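Local atomic coordinates of envelope glycoprotein E (Human herpesvirus 1, PDB entry 2GIY), a protein that binds the Fc part of host IgG as a heterodimer with gI, serving as a viral Fc receptor, and is required, with gI, for cell-to-cell spread of the virus in epithelial cells. Residues A[159-164]-A[171-176]; A[63-68]-A[145-150]. All coordinates share one frame; numbering follows the deposited sequence.

Contact 1: residues A[159-164]-A[171-176]; sequences WGHITI and RNAVVE
V175 sets its two methyls against two aromatic side chains of the facing strand. CG1, anti to the backbone N, meets the benzo edge of the W159 indole near the ring plane, 4.1 Å from CH2. CG2 comes in obliquely to the H161 imidazole, with CE1 at 3.7 Å. In both aromatic residues CG sits between the backbone N and the carbonyl carbon (chi1 74° in W159, 64° in H161), a rotamer that stands the ring out from the strand toward V175. Two residues earlier, A173 spans the next pair of side chains: its CB lies 4.1 Å from H161 CD2 and 3.7 Å from T163 OG1. At the far end a water bridges the two segments. It donates to the backbone O of R171 at 2.9 Å and is also hydrogen-bonded to T163 OG1, a water-mediated link where no direct hydrogen bond joins the segments.

W159 NE1 is bonded to E67, and R171 turns its guanidinium away to the backbone O atoms of T58 and A168. R14 of the second subunit packs on both W159 and V175. The strand axes, 9.0 Å apart and nearly antiparallel (158°), belong to different sheets. A second, small sheet is thus laid on the outer face of the mixed sheet, against strand 155-165 at the G position of the V-type Ig domain that ends the gE ectodomain.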
# COMPACT_ATOMS: atom_id res chain seq x y z
N TRP A 159 -1.93 2.72 6.16
CA TRP A 159 -3.28 2.64 6.69
C TRP A 159 -4.15 1.81 5.76
O TRP A 159 -3.83 1.62 4.58
CB TRP A 159 -3.91 4.03 6.89
CG TRP A 159 -4.32 4.73 5.62
CD1 TRP A 159 -3.54 5.50 4.81
CD2 TRP A 159 -5.62 4.71 5.02
NE1 TRP A 159 -4.27 5.96 3.74
CE2 TRP A 159 -5.56 5.49 3.85
CE3 TRP A 159 -6.84 4.10 5.36
CZ2 TRP A 159 -6.66 5.68 3.01
CZ3 TRP A 159 -7.94 4.29 4.52
CH2 TRP A 159 -7.84 5.08 3.36
N GLY A 160 -5.25 1.31 6.31
CA GLY A 160 -6.17 0.52 5.51
C GLY A 160 -7.54 0.58 6.14
O GLY A 160 -7.67 1.00 7.30
N HIS A 161 -8.56 0.18 5.40
CA HIS A 161 -9.91 0.19 5.94
C HIS A 161 -10.61 -1.14 5.72
O HIS A 161 -10.32 -1.87 4.76
CB HIS A 161 -10.74 1.32 5.31
CG HIS A 161 -10.96 1.16 3.83
ND1 HIS A 161 -9.98 1.42 2.90
CD2 HIS A 161 -12.06 0.77 3.13
CE1 HIS A 161 -10.46 1.20 1.69
NE2 HIS A 161 -11.72 0.80 1.80
N ILE A 162 -11.52 -1.46 6.63
CA ILE A 162 -12.30 -2.68 6.56
C ILE A 162 -13.72 -2.38 7.01
O ILE A 162 -13.92 -1.90 8.13
CB ILE A 162 -11.78 -3.78 7.52
CG1 ILE A 162 -10.28 -3.99 7.34
CG2 ILE A 162 -12.52 -5.09 7.25
CD1 ILE A 162 -9.70 -4.97 8.34
N THR A 163 -14.70 -2.62 6.15
CA THR A 163 -16.08 -2.42 6.55
C THR A 163 -16.48 -3.77 7.13
O THR A 163 -16.55 -4.78 6.42
CB THR A 163 -16.99 -2.07 5.36
OG1 THR A 163 -16.65 -0.77 4.86
CG2 THR A 163 -18.45 -2.04 5.81
N ILE A 164 -16.73 -3.77 8.43
CA ILE A 164 -17.10 -4.98 9.14
C ILE A 164 -18.55 -4.85 9.55
O ILE A 164 -18.89 -4.03 10.40
CB ILE A 164 -16.23 -5.16 10.39
CG1 ILE A 164 -14.76 -5.14 9.99
CG2 ILE A 164 -16.59 -6.46 11.11
CD1 ILE A 164 -13.79 -5.21 11.17
N ARG A 171 -22.58 -0.72 4.04
CA ARG A 171 -22.57 0.43 3.15
C ARG A 171 -21.17 0.51 2.56
O ARG A 171 -20.18 0.43 3.28
CB ARG A 171 -22.89 1.72 3.91
CG ARG A 171 -24.28 1.76 4.52
CD ARG A 171 -25.39 1.78 3.47
NE ARG A 171 -26.69 1.93 4.10
CZ ARG A 171 -27.36 0.94 4.70
NH1 ARG A 171 -26.85 -0.28 4.73
NH2 ARG A 171 -28.53 1.18 5.28
N ASN A 172 -21.10 0.64 1.24
CA ASN A 172 -19.83 0.72 0.55
C ASN A 172 -19.00 1.90 1.07
O ASN A 172 -19.54 2.97 1.33
CB ASN A 172 -20.06 0.90 -0.95
CG ASN A 172 -18.77 0.92 -1.75
OD1 ASN A 172 -17.72 0.35 -1.18
ND2 ASN A 172 -18.73 1.43 -2.87
N ALA A 173 -17.70 1.68 1.22
CA ALA A 173 -16.79 2.73 1.67
C ALA A 173 -15.96 3.19 0.47
O ALA A 173 -15.39 2.37 -0.24
CB ALA A 173 -15.87 2.21 2.77
N VAL A 174 -15.91 4.49 0.24
CA VAL A 174 -15.15 5.04 -0.87
C VAL A 174 -14.05 5.96 -0.35
O VAL A 174 -14.29 6.79 0.53
CB VAL A 174 -16.05 5.83 -1.84
CG1 VAL A 174 -17.10 4.90 -2.43
CG2 VAL A 174 -16.70 6.98 -1.12
N VAL A 175 -12.85 5.80 -0.89
CA VAL A 175 -11.73 6.63 -0.47
C VAL A 175 -11.67 7.89 -1.32
O VAL A 175 -11.48 7.81 -2.54
CB VAL A 175 -10.38 5.86 -0.60
CG1 VAL A 175 -9.24 6.72 -0.08
CG2 VAL A 175 -10.46 4.54 0.15
N GLU A 176 -11.87 9.04 -0.68
CA GLU A 176 -11.81 10.32 -1.38
C GLU A 176 -10.34 10.75 -1.36
O GLU A 176 -9.78 11.06 -0.31
CB GLU A 176 -12.67 11.37 -0.66
CG GLU A 176 -14.16 11.11 -0.75
CD GLU A 176 -14.66 11.02 -2.18
OE1 GLU A 176 -14.28 11.88 -3.00
OE2 GLU A 176 -15.44 10.09 -2.48
O HOH W 1 -18.54 1.29 5.46

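Contact 2: residues A[63-68]-A[145-150]; sequences MRIYES and LYLCVV
M63 meets L145 through its CB, 4.0 Å from L145 CD2, while the rest of its side chain curls back on itself and also packs on V56. R64 points away from the facing strand. I65 then turns back and does most of the touching. Its CG1, anti to the carbonyl carbon and beside the backbone N (chi1 -62°), lies 3.8 Å from L145 CD2, and CD1 continues past the same methyl at 4.0 Å. The I65 and L145 chains are thus laid across each other at a slant, with CD2 of L145 touching both M63 and I65. CD1 of I65 also meets CD1 of L147 at 4.1 Å, the two methyl ends passing side by side on side chains that run opposite ways.

An inverse gamma turn centred on Y66 bends the chain, and E67 beyond it forms a salt bridge with R14 of the second subunit.

All four touching residues are buried, and the interface consists of branched aliphatic groups and a methionine CB without a hydrogen bond. The strand axes run 10.0 Å apart and only 21° from parallel, a spacing too wide for backbone pairing. L145 and L147 lie on the outer face of the mixed sheet, the side turned from the Ig sandwich core, and this buried aliphatic layer seats the added small parallel sheet on that face of the V-type domain.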
# COMPACT_ATOMS: atom_id res chain seq x y z
N MET A 63 -20.02 5.43 2.75
CA MET A 63 -19.14 6.13 3.68
C MET A 63 -18.01 6.71 2.84
O MET A 63 -17.59 6.10 1.87
CB MET A 63 -18.57 5.15 4.71
CG MET A 63 -19.58 4.69 5.75
SD MET A 63 -20.18 6.08 6.73
CE MET A 63 -18.69 6.55 7.57
N ARG A 64 -17.54 7.89 3.22
CA ARG A 64 -16.45 8.51 2.50
C ARG A 64 -15.26 8.75 3.42
O ARG A 64 -15.40 9.40 4.46
CB ARG A 64 -16.92 9.82 1.87
CG ARG A 64 -18.11 9.61 0.95
CD ARG A 64 -18.33 10.76 0.01
NE ARG A 64 -19.46 10.49 -0.88
CZ ARG A 64 -19.77 11.22 -1.94
NH1 ARG A 64 -19.04 12.28 -2.26
NH2 ARG A 64 -20.82 10.90 -2.68
N ILE A 65 -14.11 8.21 3.04
CA ILE A 65 -12.89 8.36 3.81
C ILE A 65 -12.05 9.48 3.22
O ILE A 65 -11.66 9.42 2.05
CB ILE A 65 -12.06 7.03 3.80
CG1 ILE A 65 -12.88 5.90 4.43
CG2 ILE A 65 -10.75 7.22 4.55
CD1 ILE A 65 -12.29 4.51 4.22
N TYR A 66 -11.82 10.53 4.00
CA TYR A 66 -11.02 11.66 3.54
C TYR A 66 -9.55 11.32 3.82
O TYR A 66 -9.02 11.63 4.88
CB TYR A 66 -11.40 12.94 4.31
CG TYR A 66 -12.77 13.53 3.99
CD1 TYR A 66 -13.67 12.87 3.15
CD2 TYR A 66 -13.16 14.74 4.55
CE1 TYR A 66 -14.94 13.43 2.87
CE2 TYR A 66 -14.41 15.30 4.28
CZ TYR A 66 -15.29 14.64 3.45
OH TYR A 66 -16.53 15.21 3.20
N GLU A 67 -8.88 10.70 2.85
CA GLU A 67 -7.49 10.29 3.04
C GLU A 67 -6.52 11.36 3.53
O GLU A 67 -5.77 11.13 4.47
CB GLU A 67 -6.94 9.66 1.75
CG GLU A 67 -5.48 9.24 1.85
CD GLU A 67 -5.03 8.42 0.66
OE1 GLU A 67 -5.39 8.78 -0.47
OE2 GLU A 67 -4.31 7.42 0.87
N SER A 68 -6.54 12.54 2.91
CA SER A 68 -5.63 13.61 3.31
C SER A 68 -5.87 14.02 4.76
O SER A 68 -4.93 14.39 5.46
CB SER A 68 -5.81 14.83 2.41
OG SER A 68 -7.11 15.38 2.53
N LEU A 145 -17.40 1.10 10.04
CA LEU A 145 -16.21 1.24 9.21
C LEU A 145 -15.00 1.31 10.12
O LEU A 145 -14.89 2.20 10.96
CB LEU A 145 -16.30 2.51 8.36
CG LEU A 145 -15.05 2.87 7.57
CD1 LEU A 145 -14.69 1.74 6.61
CD2 LEU A 145 -15.28 4.17 6.80
N TYR A 146 -14.10 0.35 9.95
CA TYR A 146 -12.88 0.29 10.76
C TYR A 146 -11.65 0.66 9.94
O TYR A 146 -11.51 0.24 8.79
CB TYR A 146 -12.69 -1.12 11.33
CG TYR A 146 -13.74 -1.55 12.33
CD1 TYR A 146 -15.05 -1.81 11.94
CD2 TYR A 146 -13.42 -1.67 13.68
CE1 TYR A 146 -16.02 -2.17 12.87
CE2 TYR A 146 -14.39 -2.03 14.62
CZ TYR A 146 -15.68 -2.29 14.21
OH TYR A 146 -16.63 -2.66 15.13
N LEU A 147 -10.77 1.45 10.54
CA LEU A 147 -9.53 1.84 9.90
C LEU A 147 -8.38 1.41 10.80
O LEU A 147 -8.43 1.56 12.02
CB LEU A 147 -9.46 3.36 9.70
CG LEU A 147 -9.93 3.92 8.35
CD1 LEU A 147 -11.42 3.67 8.17
CD2 LEU A 147 -9.62 5.41 8.27
N CYS A 148 -7.35 0.85 10.19
CA CYS A 148 -6.16 0.44 10.92
C CYS A 148 -5.09 1.39 10.42
O CYS A 148 -4.81 1.44 9.22
CB CYS A 148 -5.79 -1.01 10.60
SG CYS A 148 -4.35 -1.58 11.55
N VAL A 149 -4.50 2.17 11.33
CA VAL A 149 -3.48 3.14 10.96
C VAL A 149 -2.17 2.86 11.68
O VAL A 149 -2.14 2.66 12.89
CB VAL A 149 -3.93 4.57 11.31
CG1 VAL A 149 -2.91 5.58 10.80
CG2 VAL A 149 -5.31 4.85 10.72
N VAL A 150 -1.07 2.85 10.93
CA VAL A 150 0.22 2.61 11.54
C VAL A 150 1.09 3.85 11.57
O VAL A 150 1.42 4.42 10.53
CB VAL A 150 0.99 1.49 10.81
CG1 VAL A 150 2.30 1.20 11.54
CG2 VAL A 150 0.13 0.23 10.73

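In the fold
After strands of the V domain such as 45-54, the chain forms 63-66; segment 145-150, 77 residues on from the end of 63-68, packs against it, so contact 2 closes a long loop. Contact 1 opens only afterwards, on strand 155-165, and closes a short loop when strand 173-176 returns. The contacts therefore follow in series, neither nested nor crossed. They nevertheless share both layers: 144-152 and 155-165 are antiparallel neighbours in the mixed sheet, I162 N probably hydrogen-bonded to Y146 O, while 63-66 and 173-176 run parallel in the added small sheet, E176 N probably hydrogen-bonded to I65 O. H161 CG on I65 CD1 makes the contacts continuous between these sheets.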